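PDB 3QR0: phospholipase C-beta (PLC-beta) from Sepia officinalis, which is a multidomain protein of the phospholipase C-beta family, built from a PH domain, EF-hand-like helices, a TIM-type barrel with a calcium ion and a C2 domain. Local coordinates for residues 197-201 against 212-218; 250-254 against 302-306; 666-670 against 725-731; 611-615 against 751-755; 672-676 against 705-709. All blocks are in the same frame, centred on the assembly; numbering follows the deposited sequence.

Contact 1: 197-201 against 212-218; sequences KIGWP and AFDFDTF
The indole of Trp200 is sandwiched: Ile198 CG2 lies over the centre of one face and the ring of Phe213 covers the opposite one. That second pair is an offset stack, the six-membered ring of Trp200 and the Phe213 ring having centroids 4.7 Å apart and planes inclined by 26°. Phe213 CD1 comes within 3.5 Å of Trp200 CH2, near the rim of the indole. At the indole edge, Trp200 NE1 gives a weak, bent hydrogen bond to Ala212 O, 3.1 Å away. Obliquely to the ring comes the methyl of Thr217, whose CG2 sits 3.3 Å from Trp200 CZ2 and also meets Ile198 CG2. The two segments are the end of one helix and the start of the next in the EF-hand-like region: a Schellman motif at Gly199 closes helix 185-198, and Asp214 is the N-cap of helix 215-225. Asp214 takes both the Thr217 N-H, at OD2 from above the carboxylate plane, and the Thr217 hydroxyl, at OD1 on the syn side (Thr217 OG1 to Asp214 OD1 2.7 Å). With OG1 held there (chi1 -51°), CG2 stands anti to the backbone N and faces Trp200. Tyr159 of helix 151-165 meets the Phe213 ring nearly parallel.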
# COMPACT_ATOMS: atom_id res chain seq x y z
N LYS A 197 24.86 -15.37 26.69
CA LYS A 197 26.07 -15.30 25.86
C LYS A 197 26.62 -13.88 25.74
O LYS A 197 27.84 -13.69 25.66
CB LYS A 197 25.78 -15.86 24.46
CG LYS A 197 26.99 -15.96 23.56
CD LYS A 197 26.70 -16.83 22.35
CE LYS A 197 27.96 -17.10 21.54
NZ LYS A 197 27.70 -18.07 20.43
N ILE A 198 25.73 -12.89 25.72
CA ILE A 198 26.11 -11.48 25.61
C ILE A 198 26.67 -10.91 26.93
O ILE A 198 27.41 -9.93 26.91
CB ILE A 198 24.90 -10.62 25.15
CG1 ILE A 198 24.53 -10.96 23.71
CG2 ILE A 198 25.20 -9.12 25.27
CD1 ILE A 198 25.66 -10.76 22.72
N GLY A 199 26.32 -11.54 28.05
CA GLY A 199 26.75 -11.09 29.37
C GLY A 199 25.68 -10.30 30.11
O GLY A 199 25.99 -9.61 31.09
N TRP A 200 24.43 -10.39 29.66
CA TRP A 200 23.30 -9.77 30.34
C TRP A 200 22.58 -10.78 31.22
O TRP A 200 22.63 -11.98 30.94
CB TRP A 200 22.29 -9.22 29.33
CG TRP A 200 22.66 -7.93 28.66
CD1 TRP A 200 23.59 -7.02 29.07
CD2 TRP A 200 22.07 -7.40 27.47
NE1 TRP A 200 23.63 -5.96 28.20
CE2 TRP A 200 22.71 -6.17 27.21
CE3 TRP A 200 21.08 -7.85 26.59
CZ2 TRP A 200 22.37 -5.38 26.10
CZ3 TRP A 200 20.75 -7.07 25.50
CH2 TRP A 200 21.40 -5.85 25.26
N PRO A 201 21.88 -10.30 32.27
CA PRO A 201 20.98 -11.14 33.05
C PRO A 201 19.93 -11.81 32.17
O PRO A 201 19.33 -11.15 31.33
CB PRO A 201 20.32 -10.15 34.01
CG PRO A 201 21.31 -9.07 34.17
CD PRO A 201 22.02 -8.95 32.85
N ALA A 212 23.65 -0.49 30.56
CA ALA A 212 24.22 -1.64 29.87
C ALA A 212 23.45 -2.04 28.61
O ALA A 212 23.91 -2.87 27.83
CB ALA A 212 24.30 -2.83 30.82
N PHE A 213 22.27 -1.44 28.42
CA PHE A 213 21.37 -1.80 27.33
C PHE A 213 21.46 -0.79 26.18
O PHE A 213 20.51 -0.07 25.88
CB PHE A 213 19.94 -1.90 27.86
CG PHE A 213 19.02 -2.74 27.01
CD1 PHE A 213 19.02 -4.12 27.12
CD2 PHE A 213 18.13 -2.14 26.13
CE1 PHE A 213 18.16 -4.89 26.35
CE2 PHE A 213 17.28 -2.91 25.35
CZ PHE A 213 17.29 -4.29 25.47
N ASP A 214 22.63 -0.73 25.54
CA ASP A 214 22.84 0.12 24.36
C ASP A 214 22.47 -0.64 23.08
O ASP A 214 22.46 -1.87 23.06
CB ASP A 214 24.30 0.58 24.28
CG ASP A 214 25.28 -0.59 24.20
OD1 ASP A 214 25.54 -1.23 25.24
OD2 ASP A 214 25.77 -0.86 23.09
N PHE A 215 22.19 0.10 22.01
CA PHE A 215 21.75 -0.53 20.76
C PHE A 215 22.79 -1.46 20.13
O PHE A 215 22.44 -2.52 19.61
CB PHE A 215 21.30 0.51 19.72
CG PHE A 215 20.81 -0.10 18.45
CD1 PHE A 215 19.60 -0.79 18.42
CD2 PHE A 215 21.56 -0.02 17.28
CE1 PHE A 215 19.14 -1.39 17.25
CE2 PHE A 215 21.10 -0.61 16.10
CZ PHE A 215 19.89 -1.29 16.09
N ASP A 216 24.07 -1.08 20.18
CA ASP A 216 25.10 -1.90 19.54
C ASP A 216 25.25 -3.25 20.24
O ASP A 216 25.48 -4.26 19.58
CB ASP A 216 26.44 -1.15 19.46
CG ASP A 216 26.43 -0.06 18.40
OD1 ASP A 216 25.51 -0.05 17.55
OD2 ASP A 216 27.35 0.79 18.41
N THR A 217 25.09 -3.27 21.56
CA THR A 217 25.04 -4.53 22.30
C THR A 217 23.73 -5.27 22.00
O THR A 217 23.71 -6.51 21.94
CB THR A 217 25.17 -4.29 23.81
OG1 THR A 217 26.33 -3.48 24.05
CG2 THR A 217 25.31 -5.61 24.55
N PHE A 218 22.64 -4.53 21.80
CA PHE A 218 21.38 -5.13 21.36
C PHE A 218 21.54 -5.81 19.99
O PHE A 218 20.92 -6.84 19.74
CB PHE A 218 20.25 -4.10 21.33
CG PHE A 218 18.86 -4.70 21.21
CD1 PHE A 218 18.40 -5.60 22.17
CD2 PHE A 218 18.03 -4.37 20.16
CE1 PHE A 218 17.13 -6.16 22.07
CE2 PHE A 218 16.75 -4.93 20.05
CZ PHE A 218 16.30 -5.82 21.00

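Contact 2: 250-254 against 302-306; sequences FRDFL and LLYFL
Phe305 carries the contact, pushing its ring from helix 299-307 into three side chains of helix 247-257. Phe250 meets it in a T-shaped pair: CZ of Phe250 points at the middle of one Phe305 face, 3.9 Å from Phe305 CD1, with the planes 86° apart and the centroids 5.2 Å apart. Phe253 comes in edge first, its CE2 3.7 Å from Phe305 CE2, while Leu254 lays its CD2 methyl obliquely against the ring, 3.4 Å from Phe305 CZ. Phe253 CZ also looks along its own ring plane at the CD2 methyl of Leu306, a looser touch at 4.3 Å. All of these groups are apolar and buried, and no hydrogen bond joins the segments. The two helices run in roughly the same direction, 29° apart, as part of the EF-hand-like helical region, but their short axes stay 13.8 Å from each other. Large side chains span that gap: Phe250, Phe253 and Phe305 all have CG anti to the backbone N (chi1 161° for Phe305), which throws the rings outward between the helices. One step further out, Leu254 CD1 covers a face of the Phe250 ring, and helix 273-288 closes over the same group with Ile280 on Phe250 and Cys276 on Leu254. From helix 230-238, Leu238 packs on both Phe253 and Leu302, and Ile231 touches Leu306.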
# COMPACT_ATOMS: atom_id res chain seq x y z
N PHE A 250 34.46 -4.50 -1.35
CA PHE A 250 33.15 -4.00 -0.97
C PHE A 250 32.60 -3.07 -2.06
O PHE A 250 31.42 -3.16 -2.42
CB PHE A 250 33.22 -3.29 0.39
CG PHE A 250 31.87 -2.99 1.00
CD1 PHE A 250 30.90 -3.98 1.12
CD2 PHE A 250 31.58 -1.71 1.48
CE1 PHE A 250 29.66 -3.70 1.69
CE2 PHE A 250 30.34 -1.43 2.05
CZ PHE A 250 29.38 -2.42 2.15
N ARG A 251 33.45 -2.21 -2.59
CA ARG A 251 33.08 -1.30 -3.67
C ARG A 251 32.53 -2.06 -4.88
O ARG A 251 31.48 -1.73 -5.41
CB ARG A 251 34.29 -0.47 -4.09
CG ARG A 251 34.00 0.60 -5.14
CD ARG A 251 35.27 0.99 -5.85
NE ARG A 251 35.78 -0.12 -6.64
CZ ARG A 251 37.00 -0.18 -7.18
NH1 ARG A 251 37.87 0.81 -7.02
NH2 ARG A 251 37.34 -1.24 -7.88
N ASP A 252 33.26 -3.09 -5.29
CA ASP A 252 32.84 -3.91 -6.43
C ASP A 252 31.56 -4.68 -6.12
O ASP A 252 30.71 -4.83 -7.00
CB ASP A 252 33.97 -4.86 -6.85
CG ASP A 252 35.14 -4.11 -7.47
OD1 ASP A 252 36.21 -4.73 -7.67
OD2 ASP A 252 35.01 -2.90 -7.76
N PHE A 253 31.40 -5.14 -4.88
CA PHE A 253 30.15 -5.76 -4.45
C PHE A 253 28.98 -4.78 -4.62
O PHE A 253 27.96 -5.12 -5.22
CB PHE A 253 30.26 -6.22 -2.99
CG PHE A 253 28.96 -6.61 -2.35
CD1 PHE A 253 28.24 -7.69 -2.81
CD2 PHE A 253 28.47 -5.91 -1.25
CE1 PHE A 253 27.04 -8.05 -2.22
CE2 PHE A 253 27.29 -6.27 -0.65
CZ PHE A 253 26.57 -7.35 -1.13
N LEU A 254 29.14 -3.56 -4.11
CA LEU A 254 28.09 -2.55 -4.21
C LEU A 254 27.80 -2.14 -5.66
O LEU A 254 26.64 -1.95 -6.03
CB LEU A 254 28.44 -1.31 -3.38
CG LEU A 254 28.50 -1.51 -1.86
CD1 LEU A 254 29.00 -0.25 -1.16
CD2 LEU A 254 27.16 -1.92 -1.33
N LEU A 302 29.31 -7.17 7.63
CA LEU A 302 28.54 -7.42 6.40
C LEU A 302 27.06 -7.60 6.68
O LEU A 302 26.21 -7.01 6.01
CB LEU A 302 29.07 -8.66 5.67
CG LEU A 302 28.34 -9.06 4.38
CD1 LEU A 302 28.42 -7.94 3.34
CD2 LEU A 302 28.90 -10.35 3.81
N LEU A 303 26.74 -8.43 7.67
CA LEU A 303 25.35 -8.66 8.06
C LEU A 303 24.69 -7.35 8.50
O LEU A 303 23.54 -7.09 8.15
CB LEU A 303 25.26 -9.70 9.19
CG LEU A 303 23.86 -10.10 9.66
CD1 LEU A 303 22.91 -10.36 8.49
CD2 LEU A 303 23.96 -11.34 10.55
N TYR A 304 25.43 -6.53 9.23
CA TYR A 304 24.94 -5.21 9.65
C TYR A 304 24.57 -4.37 8.42
O TYR A 304 23.47 -3.83 8.34
CB TYR A 304 25.99 -4.49 10.50
CG TYR A 304 25.54 -3.18 11.10
CD1 TYR A 304 25.06 -3.10 12.41
CD2 TYR A 304 25.61 -2.00 10.36
CE1 TYR A 304 24.65 -1.89 12.96
CE2 TYR A 304 25.19 -0.78 10.90
CZ TYR A 304 24.73 -0.73 12.20
OH TYR A 304 24.33 0.47 12.72
N PHE A 305 25.49 -4.28 7.46
CA PHE A 305 25.21 -3.56 6.21
C PHE A 305 23.97 -4.09 5.51
O PHE A 305 23.11 -3.31 5.08
CB PHE A 305 26.38 -3.66 5.22
CG PHE A 305 25.97 -3.33 3.80
CD1 PHE A 305 25.74 -2.02 3.43
CD2 PHE A 305 25.75 -4.34 2.87
CE1 PHE A 305 25.33 -1.71 2.14
CE2 PHE A 305 25.35 -4.03 1.58
CZ PHE A 305 25.14 -2.72 1.22
N LEU A 306 23.88 -5.41 5.39
CA LEU A 306 22.81 -6.04 4.62
C LEU A 306 21.45 -5.71 5.19
O LEU A 306 20.46 -5.69 4.45
CB LEU A 306 23.01 -7.55 4.55
CG LEU A 306 24.17 -8.07 3.69
CD1 LEU A 306 24.36 -9.55 3.96
CD2 LEU A 306 23.92 -7.80 2.21

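Contact 3: 666-670 against 725-731; sequences QISSY and EENGKFI
Ser669 and Glu725 form an antiparallel, non-hydrogen-bonded pair with their CA atoms 4.3 Å apart, and just beyond it Glu726 N donates to Ser668 O at 3.0 Å. Ser668 O also receives a CA-H...O contact from Glu725 CA, 3.3 Å away. Past this point segment 725-731 turns over in a type I beta turn from Glu725 to Gly728, with Asn727 OD1 accepting from Lys729 N in an Asx turn. Tyr670 lies against that turn. Its CG takes the crowded position between backbone N and carbonyl carbon (chi1 61°), which brings the ring alongside the Glu725-Gly728 peptides: Tyr670 CE2 is 3.2 Å from Glu725 O, Glu726 O stands at the ring edge, and the hydroxyl reaches the CA of Gly728. Lys688 makes a cation-pi contact with the same ring. Elsewhere the contact is apolar: Ile667 and Ile731 reach toward each other tip to tip, the Ile667 CD1 and Ile731 CD1 methyls pressed to 3.5 Å, tighter than usual contact. The Ile667 side chain also crosses that of Glu725 at about a right angle, CG2 against OE1, and a water joins the Ser668 N-H to Glu725 OE1, accepting from the first and donating to the second. The Ser669 hydroxyl is held elsewhere, by Tyr701, and the Ser668 hydroxyl by the backbone N of Asn694. The turn closes the beta hairpin of strands 718-725 and 730-737 and lies against the start of strand 669-676, at one end of an antiparallel sheet of the C2 beta sandwich.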
# COMPACT_ATOMS: atom_id res chain seq x y z
N GLN A 666 6.26 -21.56 16.97
CA GLN A 666 6.98 -22.43 16.05
C GLN A 666 6.07 -22.90 14.93
O GLN A 666 5.36 -23.90 15.08
CB GLN A 666 7.58 -23.65 16.78
CG GLN A 666 8.91 -23.38 17.45
CD GLN A 666 9.58 -24.64 17.98
OE1 GLN A 666 8.93 -25.67 18.17
NE2 GLN A 666 10.89 -24.56 18.21
N ILE A 667 6.09 -22.19 13.81
CA ILE A 667 5.30 -22.54 12.63
C ILE A 667 6.15 -23.26 11.59
O ILE A 667 7.38 -23.23 11.63
CB ILE A 667 4.66 -21.29 11.97
CG1 ILE A 667 5.72 -20.30 11.50
CG2 ILE A 667 3.70 -20.61 12.94
CD1 ILE A 667 5.25 -19.36 10.41
N SER A 668 5.47 -23.93 10.66
CA SER A 668 6.09 -24.47 9.46
C SER A 668 5.73 -23.52 8.31
O SER A 668 4.57 -23.11 8.21
CB SER A 668 5.59 -25.88 9.17
OG SER A 668 5.87 -26.74 10.27
N SER A 669 6.70 -23.17 7.48
CA SER A 669 6.47 -22.15 6.44
C SER A 669 7.07 -22.51 5.09
O SER A 669 7.95 -23.35 4.99
CB SER A 669 7.05 -20.81 6.89
OG SER A 669 8.46 -20.84 6.90
N TYR A 670 6.55 -21.84 4.06
CA TYR A 670 7.17 -21.85 2.74
C TYR A 670 7.00 -20.49 2.09
O TYR A 670 6.23 -19.64 2.55
CB TYR A 670 6.59 -22.97 1.86
CG TYR A 670 5.10 -22.88 1.58
CD1 TYR A 670 4.61 -22.04 0.58
CD2 TYR A 670 4.19 -23.65 2.30
CE1 TYR A 670 3.25 -21.96 0.31
CE2 TYR A 670 2.82 -23.58 2.03
CZ TYR A 670 2.36 -22.73 1.04
OH TYR A 670 1.00 -22.64 0.77
N GLU A 725 2.08 -20.21 5.91
CA GLU A 725 2.21 -21.40 6.74
C GLU A 725 1.98 -22.62 5.84
O GLU A 725 1.42 -22.49 4.75
CB GLU A 725 1.22 -21.39 7.90
CG GLU A 725 1.40 -20.20 8.85
CD GLU A 725 0.67 -20.36 10.18
OE1 GLU A 725 0.61 -21.48 10.71
OE2 GLU A 725 0.17 -19.34 10.70
N GLU A 726 2.42 -23.79 6.30
CA GLU A 726 2.29 -25.03 5.51
C GLU A 726 0.85 -25.31 5.09
O GLU A 726 0.62 -25.83 3.99
CB GLU A 726 2.85 -26.23 6.27
CG GLU A 726 2.61 -27.57 5.56
CD GLU A 726 3.40 -28.72 6.16
OE1 GLU A 726 3.82 -28.62 7.33
OE2 GLU A 726 3.58 -29.73 5.44
N ASN A 727 -0.11 -24.99 5.96
CA ASN A 727 -1.53 -25.20 5.65
C ASN A 727 -2.09 -24.16 4.66
O ASN A 727 -3.28 -24.20 4.34
CB ASN A 727 -2.36 -25.24 6.93
CG ASN A 727 -2.65 -23.86 7.50
OD1 ASN A 727 -1.79 -22.97 7.49
ND2 ASN A 727 -3.86 -23.67 8.01
N GLY A 728 -1.25 -23.24 4.19
CA GLY A 728 -1.65 -22.25 3.21
C GLY A 728 -2.07 -20.92 3.81
O GLY A 728 -2.45 -20.02 3.07
N LYS A 729 -1.99 -20.79 5.13
CA LYS A 729 -2.37 -19.54 5.79
C LYS A 729 -1.35 -18.44 5.47
O LYS A 729 -0.15 -18.63 5.64
CB LYS A 729 -2.46 -19.73 7.30
CG LYS A 729 -3.05 -18.54 8.05
CD LYS A 729 -3.25 -18.88 9.52
CE LYS A 729 -4.09 -17.83 10.24
NZ LYS A 729 -3.39 -16.52 10.34
N PHE A 730 -1.86 -17.31 5.01
CA PHE A 730 -1.04 -16.17 4.64
C PHE A 730 -0.29 -15.59 5.84
O PHE A 730 -0.88 -15.42 6.91
CB PHE A 730 -1.94 -15.10 4.03
CG PHE A 730 -1.23 -13.86 3.59
CD1 PHE A 730 -0.63 -13.81 2.34
CD2 PHE A 730 -1.19 -12.73 4.40
CE1 PHE A 730 0.02 -12.66 1.92
CE2 PHE A 730 -0.54 -11.58 3.98
CZ PHE A 730 0.06 -11.55 2.74
N ILE A 731 1.00 -15.30 5.67
CA ILE A 731 1.79 -14.66 6.72
C ILE A 731 2.11 -13.23 6.32
O ILE A 731 1.78 -12.28 7.03
CB ILE A 731 3.10 -15.42 7.00
CG1 ILE A 731 2.81 -16.79 7.61
CG2 ILE A 731 4.01 -14.61 7.92
CD1 ILE A 731 4.01 -17.70 7.65
O HOH W 1 2.55 -23.97 10.90

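Contact 4: 611-615 against 751-755; sequences LGVFE and RNESN. With GOL (glycerol), chain K.
Where the Y half of the TIM-type barrel meets the loop after strand 746-751, the end of helix 605-613 rests on a type I beta turn from Asn752 to Asn755. Most of the polar contacts meet at Glu615 OE1. Arg751 NH1 makes a salt bridge to Glu615 OE1 at 3.0 Å, nearly straight (162°), on the syn side of the carboxylate and close to the guanidinium plane; the two flat groups stand 80° to each other. Asn755 ND2 adds a weak bond to the same oxygen, and a water donates to Glu615 OE1 at 2.6 Å while donating also to Gly612 O. Glu615 gets there fully extended, CG anti to the backbone N (chi1 -173°). Beside it, Leu611 drops its CD1 methyl on the turn, 3.6 Å from Ser754 CA. A glycerol, probably from the crystallisation liquor, bridges the segments: its O2 accepts from Asn755 ND2 at 2.8 Å, and O1 and O2 both donate to Leu611 O. Glu615 OE2 is bonded to Asn148 ND2, and Arg751 NH2 makes a weak bond to Asn148 OD1. With an arginine, a water and, weakly, an amide on one carboxylate oxygen and Asn148 on the other, Glu615 probably stays ionised despite its burial.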
# COMPACT_ATOMS: atom_id res chain seq x y z
N LEU A 611 -2.35 -2.19 -3.69
CA LEU A 611 -1.82 -1.39 -2.59
C LEU A 611 -0.29 -1.36 -2.63
O LEU A 611 0.32 -0.33 -2.34
CB LEU A 611 -2.32 -1.90 -1.25
CG LEU A 611 -3.84 -1.79 -1.08
CD1 LEU A 611 -4.29 -2.44 0.22
CD2 LEU A 611 -4.29 -0.35 -1.16
N GLY A 612 0.32 -2.48 -3.02
CA GLY A 612 1.76 -2.56 -3.21
C GLY A 612 2.33 -1.57 -4.22
O GLY A 612 3.33 -0.90 -3.93
N VAL A 613 1.71 -1.48 -5.39
CA VAL A 613 2.25 -0.62 -6.45
C VAL A 613 1.98 0.86 -6.20
O VAL A 613 2.83 1.70 -6.50
CB VAL A 613 1.77 -1.02 -7.88
CG1 VAL A 613 2.09 -2.51 -8.16
CG2 VAL A 613 0.30 -0.74 -8.07
N PHE A 614 0.82 1.17 -5.63
CA PHE A 614 0.43 2.56 -5.38
C PHE A 614 1.02 3.15 -4.09
O PHE A 614 0.73 4.30 -3.75
CB PHE A 614 -1.10 2.72 -5.40
CG PHE A 614 -1.68 2.85 -6.79
CD1 PHE A 614 -1.39 3.96 -7.57
CD2 PHE A 614 -2.49 1.85 -7.33
CE1 PHE A 614 -1.91 4.09 -8.85
CE2 PHE A 614 -3.01 1.98 -8.60
CZ PHE A 614 -2.72 3.09 -9.36
N GLU A 615 1.85 2.39 -3.37
CA GLU A 615 2.66 2.95 -2.30
C GLU A 615 3.68 3.92 -2.89
O GLU A 615 4.03 4.92 -2.25
CB GLU A 615 3.41 1.87 -1.53
CG GLU A 615 4.13 2.43 -0.30
CD GLU A 615 4.93 1.42 0.46
OE1 GLU A 615 5.31 0.37 -0.11
OE2 GLU A 615 5.18 1.67 1.66
N ARG A 751 4.98 -7.38 4.41
CA ARG A 751 3.80 -6.55 4.59
C ARG A 751 2.56 -7.43 4.72
O ARG A 751 2.53 -8.56 4.22
CB ARG A 751 3.62 -5.64 3.38
CG ARG A 751 4.83 -4.79 3.07
CD ARG A 751 4.94 -3.67 4.06
NE ARG A 751 6.13 -2.84 3.84
CZ ARG A 751 6.30 -1.99 2.84
NH1 ARG A 751 5.37 -1.83 1.90
NH2 ARG A 751 7.42 -1.29 2.76
N ASN A 752 1.54 -6.92 5.41
CA ASN A 752 0.25 -7.60 5.44
C ASN A 752 -0.53 -7.26 4.17
O ASN A 752 0.00 -6.62 3.26
CB ASN A 752 -0.52 -7.33 6.74
CG ASN A 752 -0.91 -5.87 6.94
OD1 ASN A 752 -1.00 -5.09 5.99
ND2 ASN A 752 -1.15 -5.51 8.19
N GLU A 753 -1.78 -7.70 4.10
CA GLU A 753 -2.59 -7.53 2.88
C GLU A 753 -2.87 -6.07 2.55
O GLU A 753 -2.98 -5.71 1.38
CB GLU A 753 -3.92 -8.28 2.99
CG GLU A 753 -3.79 -9.78 3.10
CD GLU A 753 -3.77 -10.27 4.54
OE1 GLU A 753 -3.33 -9.51 5.44
OE2 GLU A 753 -4.19 -11.42 4.77
N SER A 754 -2.97 -5.23 3.59
CA SER A 754 -3.17 -3.79 3.40
C SER A 754 -1.86 -3.04 3.12
O SER A 754 -1.84 -1.81 3.05
CB SER A 754 -3.86 -3.17 4.62
OG SER A 754 -3.00 -3.14 5.75
N ASN A 755 -0.78 -3.80 2.97
CA ASN A 755 0.56 -3.27 2.72
C ASN A 755 1.17 -2.49 3.88
O ASN A 755 2.03 -1.64 3.67
CB ASN A 755 0.62 -2.44 1.42
CG ASN A 755 2.01 -2.45 0.77
OD1 ASN A 755 2.71 -3.47 0.80
ND2 ASN A 755 2.40 -1.33 0.18
C1 GOL K . -1.27 2.14 0.36
O1 GOL K . -0.94 1.88 -1.00
C2 GOL K . -0.30 1.42 1.29
O2 GOL K . 0.75 0.87 0.53
C3 GOL K . 0.28 2.35 2.35
O3 GOL K . 0.61 1.63 3.51
O HOH W 2 4.99 -1.63 -1.76

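Contact 5: 672-676 against 705-709; sequences EVEMY and VFVFK
Met675 bends its end over the ring of Phe708, and Val673 comes to the edge of that same ring. The methionine starts with CG anti to its backbone N and runs extended until the last bond, where the chain kinks (chi3 -56°) and swings CE over the ring face. There Met675 CE sits 3.7 Å from the Phe708 centroid, 22° off the normal, a CH-pi contact; the ring atom nearest to Met675 CE is Phe708 CG, at 3.5 Å, and the methyl is offset toward the base of the ring. The sulfur stands farther back and obliquely, Met675 SD being 4.8 Å from the Phe708 centroid, and completes a Met-aromatic contact. Val673 divides its two methyls between the phenylalanines: Val673 CG1 meets the edge of Phe708, 3.8 Å from Phe708 CZ, and Val673 CG2 meets the edge of Phe706, 3.6 Å from Phe706 CD1. Both phenylalanines point from strand 706-711 toward strand 669-676. Phe687 meets both rings, edge-to-face with Phe708 and at a shallower tilt to Phe706, while Ile654 and Ile656 of strand 650-660 touch Val673. On the far side of strand 669-676, Glu674 OE1 accepts from the Tyr676 hydroxyl, which also bonds Arg720, and pairs with Arg684 in a salt bridge. The strand axes stay 9.2 Å apart at 14° with no hydrogen bond between them, the mark of face-to-face packing: here the two sheets of the C2 beta sandwich close on their hydrophobic core.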
# COMPACT_ATOMS: atom_id res chain seq x y z
N GLU A 672 6.65 -18.40 -1.75
CA GLU A 672 6.32 -18.43 -3.17
C GLU A 672 6.74 -17.12 -3.84
O GLU A 672 6.78 -16.07 -3.19
CB GLU A 672 4.82 -18.63 -3.34
CG GLU A 672 4.32 -20.00 -2.98
CD GLU A 672 2.81 -20.07 -3.04
OE1 GLU A 672 2.16 -19.57 -2.10
OE2 GLU A 672 2.27 -20.61 -4.03
N VAL A 673 7.03 -17.18 -5.13
CA VAL A 673 7.39 -16.00 -5.89
C VAL A 673 6.59 -15.98 -7.19
O VAL A 673 6.61 -16.94 -7.95
CB VAL A 673 8.90 -15.95 -6.21
CG1 VAL A 673 9.25 -14.68 -6.98
CG2 VAL A 673 9.72 -16.02 -4.92
N GLU A 674 5.87 -14.89 -7.41
CA GLU A 674 5.02 -14.74 -8.58
C GLU A 674 5.38 -13.46 -9.34
O GLU A 674 6.02 -12.56 -8.79
CB GLU A 674 3.54 -14.73 -8.17
CG GLU A 674 3.06 -16.10 -7.69
CD GLU A 674 1.55 -16.25 -7.59
OE1 GLU A 674 0.81 -15.25 -7.72
OE2 GLU A 674 1.10 -17.40 -7.39
N MET A 675 4.97 -13.41 -10.61
CA MET A 675 5.13 -12.21 -11.42
C MET A 675 3.81 -11.88 -12.11
O MET A 675 3.12 -12.78 -12.60
CB MET A 675 6.25 -12.39 -12.45
CG MET A 675 6.52 -11.17 -13.32
SD MET A 675 8.06 -11.23 -14.26
CE MET A 675 9.27 -11.49 -12.95
N TYR A 676 3.47 -10.59 -12.13
CA TYR A 676 2.28 -10.09 -12.82
C TYR A 676 2.68 -8.93 -13.71
O TYR A 676 3.38 -8.01 -13.27
CB TYR A 676 1.20 -9.62 -11.83
CG TYR A 676 1.14 -10.44 -10.57
CD1 TYR A 676 0.57 -11.71 -10.57
CD2 TYR A 676 1.66 -9.96 -9.38
CE1 TYR A 676 0.53 -12.49 -9.42
CE2 TYR A 676 1.63 -10.73 -8.22
CZ TYR A 676 1.05 -11.99 -8.24
OH TYR A 676 1.02 -12.75 -7.09
N VAL A 705 17.47 -21.26 -7.12
CA VAL A 705 16.95 -20.01 -7.67
C VAL A 705 15.72 -20.21 -8.56
O VAL A 705 15.61 -21.19 -9.30
CB VAL A 705 18.05 -19.26 -8.47
CG1 VAL A 705 18.52 -20.09 -9.67
CG2 VAL A 705 17.56 -17.90 -8.90
N PHE A 706 14.78 -19.27 -8.45
CA PHE A 706 13.62 -19.20 -9.33
C PHE A 706 13.95 -18.24 -10.47
O PHE A 706 14.27 -17.08 -10.23
CB PHE A 706 12.39 -18.66 -8.58
CG PHE A 706 11.97 -19.47 -7.38
CD1 PHE A 706 11.53 -18.83 -6.22
CD2 PHE A 706 11.97 -20.86 -7.40
CE1 PHE A 706 11.12 -19.56 -5.11
CE2 PHE A 706 11.56 -21.60 -6.29
CZ PHE A 706 11.14 -20.95 -5.15
N VAL A 707 13.87 -18.72 -11.71
CA VAL A 707 14.28 -17.94 -12.88
C VAL A 707 13.09 -17.49 -13.71
O VAL A 707 12.29 -18.31 -14.15
CB VAL A 707 15.22 -18.78 -13.78
CG1 VAL A 707 15.65 -17.97 -15.00
CG2 VAL A 707 16.44 -19.25 -12.99
N PHE A 708 12.98 -16.18 -13.93
CA PHE A 708 12.04 -15.62 -14.89
C PHE A 708 12.86 -15.21 -16.11
O PHE A 708 13.32 -14.08 -16.21
CB PHE A 708 11.30 -14.42 -14.31
CG PHE A 708 10.53 -14.73 -13.06
CD1 PHE A 708 11.15 -14.69 -11.82
CD2 PHE A 708 9.18 -15.05 -13.12
CE1 PHE A 708 10.43 -14.98 -10.66
CE2 PHE A 708 8.46 -15.34 -11.96
CZ PHE A 708 9.09 -15.30 -10.73
N LYS A 709 13.05 -16.16 -17.02
CA LYS A 709 14.07 -16.06 -18.07
C LYS A 709 13.93 -14.82 -18.94
O LYS A 709 14.89 -14.06 -19.10
CB LYS A 709 14.04 -17.33 -18.94
CG LYS A 709 15.14 -17.42 -19.99
CD LYS A 709 16.53 -17.38 -19.37
CE LYS A 709 17.59 -17.83 -20.36
NZ LYS A 709 18.96 -17.66 -19.81

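Overall arrangement
Contacts 2, 4 and 5 are buried; contacts 1 and 3 are only partly so. Aromatic and aliphatic side chains do the work in contacts 2 and 5, between helices in one and between sheets in the other, whereas contact 4, whose centre lies about 3 Å from the centre of the chain, buries a salt bridge and a water where barrel and C2 loop meet. Contacts 1 and 2 both belong to the EF-hand-like helices, their centres about 25 Å apart. Contacts 3 and 5 share strand 669-676: contact 3 ties its start to a turn by a single backbone hydrogen bond and a water, and contact 5 packs its continuation on the other sheet. Contact 3 touches contact 4 through Phe730 and Glu753.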